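Local coordinates for protein serpin (Taeniopygia guttata, PDB 5HGC) that probably inhibits serine proteases, the activity general to its serpin family, and binds cortisol in a pocket, at residues 78-82 / 120-124; 191-195 / 350-355; 19-23 / 367-371; 153-158 / 318-322. One frame throughout, in Å; residues are numbered along the deposited sequence.

Contact 1: residues 78-82 / 120-124; sequences HEGFH and KALYQ
His-78 and Tyr-123 join their ring edges through a short hydrogen bond, ND1 of His-78 lying 2.7 Å from OH of Tyr-123. Either atom could be the donor. The two rings meet rim to rim with planes almost perpendicular, at 89°, so neither covers the other. Next to this bond, CE1 of Tyr-123 presses on the CB of Phe-81 at 3.4 Å, while the Phe-81 ring runs on toward Ala-47 of helix 39-52. On the other flank the branched end of Leu-122 straddles one turn of helix 74-89: CD1 rests on CB of His-78 at 3.8 Å and CD2 on CB of His-82 at the same separation. His-82, with CG anti to the backbone N (chi1 171°), brings its ND1 back to the carbonyl O of Leu-122, a 3.1 Å bond lying in the imidazole plane but reaching the oxygen from above the carbonyl plane. Further out, Glu-74 OE2 holds NE2 of His-78, and the same histidine lines the pocket of the bound diaminoglucose sugar together with Leu-51, Lys-75 and Asp-118. Gripped at both nitrogens, the His-78 imidazole is probably held against rotation, and its bond to Tyr-123 joins two helices, 74-89 and 113-123, that both contribute to the sugar pocket.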
loop_
_atom_site.group_PDB
_atom_site.type_symbol
_atom_site.label_atom_id
_atom_site.label_comp_id
_atom_site.label_asym_id
_atom_site.label_seq_id
_atom_site.Cartn_x
_atom_site.Cartn_y
_atom_site.Cartn_z
ATOM N N HIS A 78 12.810 10.978 -8.913
ATOM C CA HIS A 78 11.629 11.306 -9.736
ATOM C C HIS A 78 11.558 10.418 -10.981
ATOM O O HIS A 78 10.464 9.983 -11.397
ATOM C CB HIS A 78 11.569 12.790 -10.094
ATOM C CG HIS A 78 11.519 13.703 -8.909
ATOM N ND1 HIS A 78 10.507 13.665 -7.974
ATOM C CD2 HIS A 78 12.349 14.695 -8.509
ATOM C CE1 HIS A 78 10.732 14.561 -7.025
ATOM N NE2 HIS A 78 11.843 15.206 -7.327
ATOM N N GLU A 79 12.712 10.098 -11.554
ATOM C CA GLU A 79 12.752 9.205 -12.726
ATOM C C GLU A 79 12.248 7.837 -12.329
ATOM O O GLU A 79 11.431 7.230 -13.058
ATOM C CB GLU A 79 14.164 9.048 -13.230
ATOM C CG GLU A 79 14.419 9.785 -14.516
ATOM C CD GLU A 79 15.856 10.270 -14.618
ATOM O OE1 GLU A 79 16.789 9.576 -14.117
ATOM O OE2 GLU A 79 16.042 11.361 -15.205
ATOM N N GLY A 80 12.742 7.393 -11.155
ATOM C CA GLY A 80 12.400 6.147 -10.513
ATOM C C GLY A 80 10.909 6.024 -10.330
ATOM O O GLY A 80 10.297 5.013 -10.786
ATOM N N PHE A 81 10.309 7.045 -9.684
ATOM C CA PHE A 81 8.901 6.978 -9.383
ATOM C C PHE A 81 8.088 7.138 -10.649
ATOM O O PHE A 81 7.041 6.521 -10.764
ATOM C CB PHE A 81 8.486 8.027 -8.374
ATOM C CG PHE A 81 8.817 7.674 -6.978
ATOM C CD1 PHE A 81 8.135 6.609 -6.321
ATOM C CD2 PHE A 81 9.812 8.406 -6.270
ATOM C CE1 PHE A 81 8.479 6.269 -4.999
ATOM C CE2 PHE A 81 10.134 8.070 -4.944
ATOM C CZ PHE A 81 9.461 7.013 -4.308
ATOM N N HIS A 82 8.549 7.939 -11.615
ATOM C CA HIS A 82 7.782 7.951 -12.863
ATOM C C HIS A 82 7.755 6.535 -13.526
ATOM O O HIS A 82 6.757 6.048 -14.130
ATOM C CB HIS A 82 8.324 8.981 -13.858
ATOM C CG HIS A 82 7.687 8.852 -15.199
ATOM N ND1 HIS A 82 6.368 9.196 -15.424
ATOM C CD2 HIS A 82 8.127 8.296 -16.348
ATOM C CE1 HIS A 82 6.033 8.888 -16.665
ATOM N NE2 HIS A 82 7.088 8.362 -17.255
ATOM N N LYS A 120 2.286 16.522 -13.399
ATOM C CA LYS A 120 1.461 15.716 -14.259
ATOM C C LYS A 120 2.350 14.722 -15.041
ATOM O O LYS A 120 2.037 13.520 -15.140
ATOM C CB LYS A 120 0.647 16.561 -15.223
ATOM C CG LYS A 120 -0.116 15.714 -16.248
ATOM C CD LYS A 120 -1.352 16.417 -16.740
ATOM C CE LYS A 120 -2.603 15.893 -16.024
ATOM N NZ LYS A 120 -3.144 14.634 -16.633
ATOM N N ALA A 121 3.445 15.216 -15.590
ATOM C CA ALA A 121 4.288 14.389 -16.456
ATOM C C ALA A 121 4.879 13.272 -15.637
ATOM O O ALA A 121 4.806 12.120 -16.060
ATOM C CB ALA A 121 5.405 15.212 -17.130
ATOM N N LEU A 122 5.416 13.593 -14.457
ATOM C CA LEU A 122 6.095 12.583 -13.653
ATOM C C LEU A 122 5.167 11.658 -12.875
ATOM O O LEU A 122 5.429 10.465 -12.757
ATOM C CB LEU A 122 7.115 13.209 -12.715
ATOM C CG LEU A 122 8.361 13.801 -13.363
ATOM C CD1 LEU A 122 9.114 14.665 -12.329
ATOM C CD2 LEU A 122 9.247 12.682 -13.894
ATOM N N TYR A 123 4.079 12.209 -12.354
ATOM C CA TYR A 123 3.357 11.573 -11.275
ATOM C C TYR A 123 1.916 11.482 -11.631
ATOM O O TYR A 123 1.110 11.114 -10.794
ATOM C CB TYR A 123 3.524 12.335 -9.962
ATOM C CG TYR A 123 4.900 12.178 -9.342
ATOM C CD1 TYR A 123 5.249 10.997 -8.658
ATOM C CD2 TYR A 123 5.862 13.179 -9.447
ATOM C CE1 TYR A 123 6.530 10.816 -8.125
ATOM C CE2 TYR A 123 7.126 13.026 -8.897
ATOM C CZ TYR A 123 7.473 11.833 -8.256
ATOM O OH TYR A 123 8.724 11.664 -7.697
ATOM N N GLN A 124 1.554 11.831 -12.867
ATOM C CA GLN A 124 0.118 11.860 -13.250
ATOM C C GLN A 124 -0.790 12.636 -12.241
ATOM O O GLN A 124 -1.928 12.251 -12.031
ATOM C CB GLN A 124 -0.456 10.446 -13.480
ATOM C CG GLN A 124 0.440 9.352 -14.122
ATOM C CD GLN A 124 -0.187 7.909 -14.026
ATOM O OE1 GLN A 124 -0.950 7.575 -13.075
ATOM N NE2 GLN A 124 0.144 7.049 -15.008
#

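Contact 2: residues 191-195 / 350-355; sequences REFFV and EFSHPF
Phe-193 packs its ring flat on the turn that follows Glu-350, with the carbonyl carbon of Ser-352 and CA of His-353 over one face, both toward the rim. This is the tight half of the contact: CZ of Phe-193 comes to 3.1 Å from the carbonyl O of His-353, and its CE2 meets CE1 of Phe-355 at 3.8 Å, within the plane of the Phe-355 ring. CG stands anti to the backbone N (chi1 -171°), which swings the ring off strand 189-194 and over the loop. Beside it, the N-H of Phe-194 makes a nearly straight 2.8 Å bond to the carbonyl O of Ser-352, and the carbonyl O of Phe-194 touches CD of Pro-354 at 3.4 Å. Phe-273 meets the rings of Phe-351 and Phe-355 from strand 265-283.

The solvent side is looser and polar. In the given conformer, one of two for Arg-191, NE lies 2.7 Å from OE2 of Glu-350 and NH1 3.2 Å from OE1, a side-on salt bridge with the two planes 47° apart. A water donates to OE2 of Glu-350 and to the carbonyl O of Glu-192, bridging acid and strand. With an alanine instead of Glu-350, the guanidinium is likely to lose its carboxylate mate and the water one of its acceptors. The strand is thus pinned to the loop by aromatic packing and one backbone bond inside, and outside by a charge pair whose strength is probably tempered by solvent.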
loop_
_atom_site.group_PDB
_atom_site.type_symbol
_atom_site.label_atom_id
_atom_site.label_comp_id
_atom_site.label_asym_id
_atom_site.label_seq_id
_atom_site.Cartn_x
_atom_site.Cartn_y
_atom_site.Cartn_z
ATOM N N ARG A 191 -16.490 -20.648 7.923
ATOM C CA ARG A 191 -15.717 -21.274 8.976
ATOM C C ARG A 191 -15.341 -20.209 9.978
ATOM O O ARG A 191 -15.544 -19.023 9.735
ATOM C CB ARG A 191 -14.445 -21.917 8.414
ATOM C CG ARG A 191 -14.662 -23.264 7.729
ATOM C CD ARG A 191 -13.369 -23.804 7.135
ATOM N NE ARG A 191 -12.457 -24.341 8.143
ATOM C CZ ARG A 191 -12.341 -25.627 8.441
ATOM N NH1 ARG A 191 -11.469 -26.019 9.364
ATOM N NH2 ARG A 191 -13.083 -26.519 7.804
ATOM N N GLU A 192 -14.780 -20.645 11.088
ATOM C CA GLU A 192 -14.531 -19.780 12.173
ATOM C C GLU A 192 -13.178 -19.134 12.060
ATOM O O GLU A 192 -12.208 -19.794 11.685
ATOM C CB GLU A 192 -14.626 -20.561 13.470
ATOM C CG GLU A 192 -16.056 -20.690 13.967
ATOM C CD GLU A 192 -16.159 -21.385 15.314
ATOM O OE1 GLU A 192 -15.141 -21.954 15.816
ATOM O OE2 GLU A 192 -17.284 -21.363 15.856
ATOM N N PHE A 193 -13.127 -17.844 12.415
ATOM C CA PHE A 193 -11.907 -17.065 12.441
ATOM C C PHE A 193 -11.765 -16.543 13.849
ATOM O O PHE A 193 -12.704 -15.942 14.397
ATOM C CB PHE A 193 -11.969 -15.898 11.407
ATOM C CG PHE A 193 -10.663 -15.183 11.241
ATOM C CD1 PHE A 193 -10.228 -14.248 12.192
ATOM C CD2 PHE A 193 -9.834 -15.467 10.149
ATOM C CE1 PHE A 193 -8.992 -13.626 12.090
ATOM C CE2 PHE A 193 -8.585 -14.846 10.045
ATOM C CZ PHE A 193 -8.171 -13.914 11.009
ATOM N N PHE A 194 -10.577 -16.718 14.419
ATOM C CA PHE A 194 -10.336 -16.412 15.827
ATOM C C PHE A 194 -9.583 -15.112 15.952
ATOM O O PHE A 194 -8.373 -15.080 15.839
ATOM C CB PHE A 194 -9.706 -17.625 16.601
ATOM C CG PHE A 194 -10.438 -18.936 16.322
ATOM C CD1 PHE A 194 -11.673 -19.222 16.957
ATOM C CD2 PHE A 194 -9.966 -19.837 15.324
ATOM C CE1 PHE A 194 -12.398 -20.385 16.635
ATOM C CE2 PHE A 194 -10.689 -20.994 15.009
ATOM C CZ PHE A 194 -11.904 -21.269 15.671
ATOM N N VAL A 195 -10.346 -14.044 16.183
ATOM C CA VAL A 195 -9.821 -12.706 16.387
ATOM C C VAL A 195 -9.000 -12.503 17.678
ATOM O O VAL A 195 -7.876 -11.965 17.578
ATOM C CB VAL A 195 -10.951 -11.656 16.281
ATOM C CG1 VAL A 195 -10.394 -10.242 16.346
ATOM C CG2 VAL A 195 -11.760 -11.829 14.995
ATOM N N GLU A 350 -4.239 -23.175 7.547
ATOM C CA GLU A 350 -5.522 -22.503 7.610
ATOM C C GLU A 350 -5.387 -21.091 8.190
ATOM O O GLU A 350 -5.014 -20.922 9.334
ATOM C CB GLU A 350 -6.524 -23.346 8.390
ATOM C CG GLU A 350 -7.823 -22.597 8.610
ATOM C CD GLU A 350 -8.960 -23.455 9.106
ATOM O OE1 GLU A 350 -8.691 -24.433 9.859
ATOM O OE2 GLU A 350 -10.109 -23.115 8.725
ATOM N N PHE A 351 -5.649 -20.067 7.390
ATOM C CA PHE A 351 -5.500 -18.701 7.896
ATOM C C PHE A 351 -6.780 -18.367 8.634
ATOM O O PHE A 351 -7.751 -17.872 8.062
ATOM C CB PHE A 351 -5.221 -17.754 6.734
ATOM C CG PHE A 351 -3.797 -17.798 6.272
ATOM C CD1 PHE A 351 -3.339 -18.863 5.447
ATOM C CD2 PHE A 351 -2.893 -16.809 6.682
ATOM C CE1 PHE A 351 -2.005 -18.938 5.043
ATOM C CE2 PHE A 351 -1.569 -16.877 6.264
ATOM C CZ PHE A 351 -1.105 -17.942 5.460
ATOM N N SER A 352 -6.823 -18.721 9.897
ATOM C CA SER A 352 -8.075 -18.613 10.603
ATOM C C SER A 352 -7.835 -17.876 11.903
ATOM O O SER A 352 -8.665 -17.859 12.782
ATOM C CB SER A 352 -8.686 -19.995 10.826
ATOM O OG SER A 352 -7.865 -20.711 11.720
ATOM N N HIS A 353 -6.665 -17.309 12.033
ATOM C CA HIS A 353 -6.440 -16.361 13.083
ATOM C C HIS A 353 -5.636 -15.153 12.466
ATOM O O HIS A 353 -5.336 -15.174 11.258
ATOM C CB HIS A 353 -5.854 -17.066 14.308
ATOM C CG HIS A 353 -4.510 -17.656 14.089
ATOM N ND1 HIS A 353 -4.336 -18.951 13.651
ATOM C CD2 HIS A 353 -3.266 -17.128 14.230
ATOM C CE1 HIS A 353 -3.040 -19.205 13.539
ATOM N NE2 HIS A 353 -2.366 -18.117 13.887
ATOM N N PRO A 354 -5.346 -14.086 13.236
ATOM C CA PRO A 354 -4.793 -12.921 12.538
ATOM C C PRO A 354 -3.481 -13.179 11.788
ATOM O O PRO A 354 -2.618 -13.937 12.267
ATOM C CB PRO A 354 -4.557 -11.913 13.681
ATOM C CG PRO A 354 -5.562 -12.302 14.703
ATOM C CD PRO A 354 -5.478 -13.807 14.672
ATOM N N PHE A 355 -3.356 -12.518 10.628
ATOM C CA PHE A 355 -2.247 -12.715 9.680
ATOM C C PHE A 355 -1.906 -11.436 8.918
ATOM O O PHE A 355 -2.727 -10.534 8.840
ATOM C CB PHE A 355 -2.647 -13.794 8.688
ATOM C CG PHE A 355 -3.844 -13.435 7.838
ATOM C CD1 PHE A 355 -5.154 -13.659 8.306
ATOM C CD2 PHE A 355 -3.656 -12.910 6.520
ATOM C CE1 PHE A 355 -6.250 -13.326 7.533
ATOM C CE2 PHE A 355 -4.760 -12.642 5.719
ATOM C CZ PHE A 355 -6.055 -12.841 6.227
HETATM O O HOH W 1 -12.104 -22.610 10.834
#

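Contact 3: residues 19-23 / 367-371; sequences AFQFF and TLFIG
Helix 12-29 lies against strand 366-373 in the hydrophobic centre of the serpin fold, and Ile-370 is the strand residue that fills most of the gap between them. The short segments run nearly parallel, their axes 10.3 Å apart at closest and inclined by 18°. Ile-370 works with both branches. Its CG2, anti to the backbone N, meets CD1 of Phe-23 at 3.4 Å; the other branch, with CG1 beside that N (chi1 -67°), carries CD1 one helical turn back, to 3.5 Å from CE1 of Phe-20 and 4.0 Å from CB of Ala-19. Ile-370 thus meets both phenyl rings obliquely, one with each branch.

Thr-367 closes the upstream end more loosely, its OG1 4.3 Å from CB of Ala-19 and equally far from CE2 of Phe-20. Near CD1 of Ile-370 lies the carbonyl O of Ala-19, which is already engaged by the N-H of Phe-23 and by OH of Tyr-37. On the strand, a classic beta bulge at Leu-368 and Phe-369, both facing Ile-359, comes between Thr-367 and Ile-370, two residues that point at the same helix. Cutting Ile-370 back to an alanine is likely to open a gap beside Phe-20 and Phe-23 and leave both rings freer to turn. Such a helix laid along the strands of sheet B, with Pro-39 of helix 39-52 also touching Ile-370, belongs to the central core of serpins.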
loop_
_atom_site.group_PDB
_atom_site.type_symbol
_atom_site.label_atom_id
_atom_site.label_comp_id
_atom_site.label_asym_id
_atom_site.label_seq_id
_atom_site.Cartn_x
_atom_site.Cartn_y
_atom_site.Cartn_z
ATOM N N ALA A 19 8.419 1.451 3.556
ATOM C CA ALA A 19 7.213 0.658 3.673
ATOM C C ALA A 19 7.154 0.034 5.045
ATOM O O ALA A 19 6.101 0.108 5.715
ATOM C CB ALA A 19 7.158 -0.447 2.606
ATOM N N PHE A 20 8.263 -0.578 5.470
ATOM C CA PHE A 20 8.253 -1.200 6.786
ATOM C C PHE A 20 8.437 -0.292 8.031
ATOM O O PHE A 20 7.816 -0.579 9.077
ATOM C CB PHE A 20 9.062 -2.510 6.789
ATOM C CG PHE A 20 8.521 -3.507 5.799
ATOM C CD1 PHE A 20 7.303 -4.149 6.039
ATOM C CD2 PHE A 20 9.165 -3.717 4.584
ATOM C CE1 PHE A 20 6.760 -5.016 5.090
ATOM C CE2 PHE A 20 8.622 -4.579 3.633
ATOM C CZ PHE A 20 7.424 -5.233 3.879
ATOM N N GLN A 21 9.194 0.818 7.942
ATOM C CA GLN A 21 9.140 1.766 9.091
ATOM C C GLN A 21 7.744 2.281 9.300
ATOM O O GLN A 21 7.287 2.424 10.441
ATOM C CB GLN A 21 10.036 2.978 8.955
ATOM C CG GLN A 21 11.480 2.647 8.743
ATOM C CD GLN A 21 12.231 3.824 8.185
ATOM O OE1 GLN A 21 11.947 4.990 8.565
ATOM N NE2 GLN A 21 13.200 3.539 7.272
ATOM N N PHE A 22 7.067 2.569 8.194
ATOM C CA PHE A 22 5.737 3.096 8.289
ATOM C C PHE A 22 4.890 2.097 9.047
ATOM O O PHE A 22 4.178 2.509 10.002
ATOM C CB PHE A 22 5.150 3.401 6.909
ATOM C CG PHE A 22 3.839 4.126 6.965
ATOM C CD1 PHE A 22 2.650 3.436 7.133
ATOM C CD2 PHE A 22 3.789 5.524 6.820
ATOM C CE1 PHE A 22 1.433 4.124 7.194
ATOM C CE2 PHE A 22 2.578 6.210 6.855
ATOM C CZ PHE A 22 1.394 5.518 7.067
ATOM N N PHE A 23 4.963 0.818 8.609
ATOM C CA PHE A 23 4.269 -0.310 9.245
ATOM C C PHE A 23 4.539 -0.429 10.757
ATOM O O PHE A 23 3.567 -0.546 11.532
ATOM C CB PHE A 23 4.644 -1.648 8.586
ATOM C CG PHE A 23 3.833 -2.813 9.087
ATOM C CD1 PHE A 23 2.441 -2.844 8.929
ATOM C CD2 PHE A 23 4.434 -3.858 9.760
ATOM C CE1 PHE A 23 1.661 -3.920 9.370
ATOM C CE2 PHE A 23 3.650 -4.936 10.223
ATOM C CZ PHE A 23 2.265 -4.971 10.016
ATOM N N THR A 367 6.632 -2.943 -2.879
ATOM C CA THR A 367 5.514 -3.280 -2.030
ATOM C C THR A 367 4.298 -2.450 -2.400
ATOM O O THR A 367 4.305 -1.214 -2.267
ATOM C CB THR A 367 5.871 -3.075 -0.558
ATOM O OG1 THR A 367 7.217 -3.553 -0.340
ATOM C CG2 THR A 367 4.868 -3.800 0.334
ATOM N N LEU A 368 3.274 -3.161 -2.866
ATOM C CA LEU A 368 2.016 -2.549 -3.239
ATOM C C LEU A 368 1.072 -2.429 -2.063
ATOM O O LEU A 368 0.388 -1.411 -1.938
ATOM C CB LEU A 368 1.323 -3.308 -4.376
ATOM C CG LEU A 368 2.251 -3.682 -5.529
ATOM C CD1 LEU A 368 1.447 -4.396 -6.602
ATOM C CD2 LEU A 368 3.028 -2.472 -6.080
ATOM N N PHE A 369 0.983 -3.447 -1.205
ATOM C CA PHE A 369 0.038 -3.348 -0.073
ATOM C C PHE A 369 0.589 -4.018 1.163
ATOM O O PHE A 369 1.266 -5.054 1.070
ATOM C CB PHE A 369 -1.305 -3.989 -0.425
ATOM C CG PHE A 369 -2.062 -3.282 -1.511
ATOM C CD1 PHE A 369 -2.853 -2.175 -1.219
ATOM C CD2 PHE A 369 -2.017 -3.739 -2.835
ATOM C CE1 PHE A 369 -3.570 -1.525 -2.226
ATOM C CE2 PHE A 369 -2.736 -3.078 -3.854
ATOM C CZ PHE A 369 -3.522 -1.967 -3.544
ATOM N N ILE A 370 0.294 -3.436 2.323
ATOM C CA ILE A 370 0.624 -4.056 3.592
ATOM C C ILE A 370 -0.666 -4.152 4.419
ATOM O O ILE A 370 -1.315 -3.128 4.742
ATOM C CB ILE A 370 1.767 -3.315 4.304
ATOM C CG1 ILE A 370 3.072 -3.478 3.511
ATOM C CG2 ILE A 370 1.950 -3.839 5.732
ATOM C CD1 ILE A 370 4.271 -2.737 4.078
ATOM N N GLY A 371 -1.062 -5.388 4.741
ATOM C CA GLY A 371 -2.296 -5.633 5.455
ATOM C C GLY A 371 -1.934 -6.379 6.715
ATOM O O GLY A 371 -1.074 -7.261 6.710
#

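Contact 4: residues 153-158 / 318-322; sequences KITNLV and VHKAS
Ile-154 and Leu-157 lie against Lys-320 and Val-318 through aliphatic groups rather than rings, and the flat peptide groups of Lys-153 and Thr-155 are linked to strand 316-325 by water. The carbonyl O of Lys-153 accepts a bond of 2.9 Å from a water that also meets Ser-322 OG and, weakly, NZ of Lys-320. The N-H of Thr-155 gives its hydrogen to a second water, and Lys-320 NZ lies 2.8 Å from that same water in a bond that is weak in geometry. The ammonium is therefore linked to the loop through solvent; the carbonyl O of Thr-155 is 3.8 Å from NZ of Lys-320.

Beside this wet rim the packing is apolar. The chain of Lys-320, extended until it bends at its last torsion (chi4 -91°), passes alongside Ile-154, its CD meeting CG2 of Ile-154 at 3.6 Å, while CG1 and CD1 of Ile-154 rest on CB of Ser-322. Leu-157, with CG anti to the backbone N (chi1 -172°), brings CD1 to 3.5 Å from CG1 of Val-318 and to 3.8 Å from CB of Lys-320, touching both residues with one methyl. CG1 of Val-158 touches CG2 of Val-318 at the far end. Helix 135-149 backs the loop through Ile-146 and Asn-143, and strand 167-176 runs beside strand 316-325.

Lys-320 thus adds its methylenes to the apolar packing and, weakly, its ammonium to two waters, so the loop is held over sheet A by direct aliphatic contact and by water bridges.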
loop_
_atom_site.group_PDB
_atom_site.type_symbol
_atom_site.label_atom_id
_atom_site.label_comp_id
_atom_site.label_asym_id
_atom_site.label_seq_id
_atom_site.Cartn_x
_atom_site.Cartn_y
_atom_site.Cartn_z
ATOM N N LYS A 153 -15.517 1.844 -6.533
ATOM C CA LYS A 153 -14.852 1.012 -5.487
ATOM C C LYS A 153 -14.456 1.697 -4.201
ATOM O O LYS A 153 -14.293 1.029 -3.193
ATOM C CB LYS A 153 -13.648 0.267 -6.059
ATOM C CG LYS A 153 -13.989 -0.614 -7.262
ATOM C CD LYS A 153 -14.941 -1.778 -6.925
ATOM C CE LYS A 153 -15.180 -2.635 -8.170
ATOM N NZ LYS A 153 -15.975 -3.856 -7.883
ATOM N N ILE A 154 -14.255 3.008 -4.244
ATOM C CA ILE A 154 -13.900 3.771 -3.056
ATOM C C ILE A 154 -14.772 5.012 -3.071
ATOM O O ILE A 154 -14.794 5.738 -4.073
ATOM C CB ILE A 154 -12.437 4.242 -3.040
ATOM C CG1 ILE A 154 -11.466 3.074 -3.052
ATOM C CG2 ILE A 154 -12.169 5.074 -1.786
ATOM C CD1 ILE A 154 -9.987 3.487 -3.028
ATOM N N THR A 155 -15.478 5.243 -1.965
ATOM C CA THR A 155 -16.318 6.436 -1.785
ATOM C C THR A 155 -15.872 7.070 -0.448
ATOM O O THR A 155 -15.074 6.483 0.306
ATOM C CB THR A 155 -17.809 6.030 -1.718
ATOM O OG1 THR A 155 -17.950 5.084 -0.667
ATOM C CG2 THR A 155 -18.315 5.330 -3.008
ATOM N N ASN A 156 -16.382 8.249 -0.137
ATOM C CA ASN A 156 -16.178 8.834 1.221
ATOM C C ASN A 156 -14.754 8.925 1.710
ATOM O O ASN A 156 -14.502 8.610 2.886
ATOM C CB ASN A 156 -16.977 8.120 2.332
ATOM C CG ASN A 156 -18.474 8.111 2.084
ATOM O OD1 ASN A 156 -19.041 9.026 1.459
ATOM N ND2 ASN A 156 -19.135 7.067 2.589
ATOM N N LEU A 157 -13.851 9.384 0.841
ATOM C CA LEU A 157 -12.509 9.758 1.252
ATOM C C LEU A 157 -12.444 10.718 2.454
ATOM O O LEU A 157 -11.704 10.447 3.402
ATOM C CB LEU A 157 -11.700 10.333 0.083
ATOM C CG LEU A 157 -10.192 10.588 0.376
ATOM C CD1 LEU A 157 -9.374 9.308 0.541
ATOM C CD2 LEU A 157 -9.520 11.504 -0.645
ATOM N N VAL A 158 -13.162 11.845 2.411
ATOM C CA VAL A 158 -13.087 12.855 3.497
ATOM C C VAL A 158 -14.474 13.125 4.114
ATOM O O VAL A 158 -15.481 12.935 3.424
ATOM C CB VAL A 158 -12.454 14.179 3.006
ATOM C CG1 VAL A 158 -10.966 14.003 2.779
ATOM C CG2 VAL A 158 -13.122 14.671 1.729
ATOM N N VAL A 318 -4.753 12.464 3.276
ATOM C CA VAL A 318 -5.569 11.259 3.428
ATOM C C VAL A 318 -5.106 10.189 2.459
ATOM O O VAL A 318 -4.961 10.470 1.267
ATOM C CB VAL A 318 -7.058 11.531 3.208
ATOM C CG1 VAL A 318 -7.866 10.287 3.571
ATOM C CG2 VAL A 318 -7.470 12.657 4.146
ATOM N N HIS A 319 -4.844 8.988 2.987
ATOM C CA HIS A 319 -4.541 7.805 2.186
ATOM C C HIS A 319 -5.611 6.741 2.340
ATOM O O HIS A 319 -5.940 6.385 3.465
ATOM C CB HIS A 319 -3.207 7.230 2.576
ATOM C CG HIS A 319 -2.905 5.943 1.882
ATOM N ND1 HIS A 319 -2.590 5.876 0.540
ATOM C CD2 HIS A 319 -2.922 4.664 2.333
ATOM C CE1 HIS A 319 -2.400 4.610 0.204
ATOM N NE2 HIS A 319 -2.591 3.857 1.276
ATOM N N LYS A 320 -6.187 6.246 1.248
ATOM C CA LYS A 320 -7.151 5.142 1.370
ATOM C C LYS A 320 -6.777 4.010 0.407
ATOM O O LYS A 320 -6.647 4.238 -0.812
ATOM C CB LYS A 320 -8.608 5.605 1.167
ATOM C CG LYS A 320 -9.698 4.614 1.596
ATOM C CD LYS A 320 -11.062 5.287 1.607
ATOM C CE LYS A 320 -12.168 4.524 2.364
ATOM N NZ LYS A 320 -13.030 3.553 1.591
ATOM N N ALA A 321 -6.568 2.808 0.957
ATOM C CA ALA A 321 -6.272 1.623 0.137
ATOM C C ALA A 321 -7.396 0.629 0.296
ATOM O O ALA A 321 -7.947 0.463 1.363
ATOM C CB ALA A 321 -4.946 0.982 0.501
ATOM N N SER A 322 -7.710 -0.067 -0.774
ATOM C CA SER A 322 -8.825 -0.941 -0.758
ATOM C C SER A 322 -8.541 -2.192 -1.600
ATOM O O SER A 322 -7.952 -2.134 -2.699
ATOM C CB SER A 322 -10.001 -0.145 -1.265
ATOM O OG SER A 322 -11.147 -0.876 -1.094
HETATM O O HOH W 2 -13.369 1.276 -0.445
HETATM O O HOH W 3 -15.558 2.997 0.412
#

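In the fold
All four contacts lie within one serpin domain. Contact 3 brings the N-terminal helix 12-29 to the last strand, 366-373, and so encloses the other three in sequence; contact 1 closes before contacts 2 and 4 open, and these two interleave. Contact 3 is the most central, its centre about 6 Å from the chain centre, and touches contact 4 where Phe-369 CE1 meets Ala-321 CB at 4.0 Å, joining sheet B to sheet A. Contacts 1 and 2 lie on opposite sides of the centre, with centres about 40 Å apart. Strand 316-325, which carries one side of contact 4, pairs directly with strand 167-176, consistent with a serpin whose reactive loop is not inserted between them.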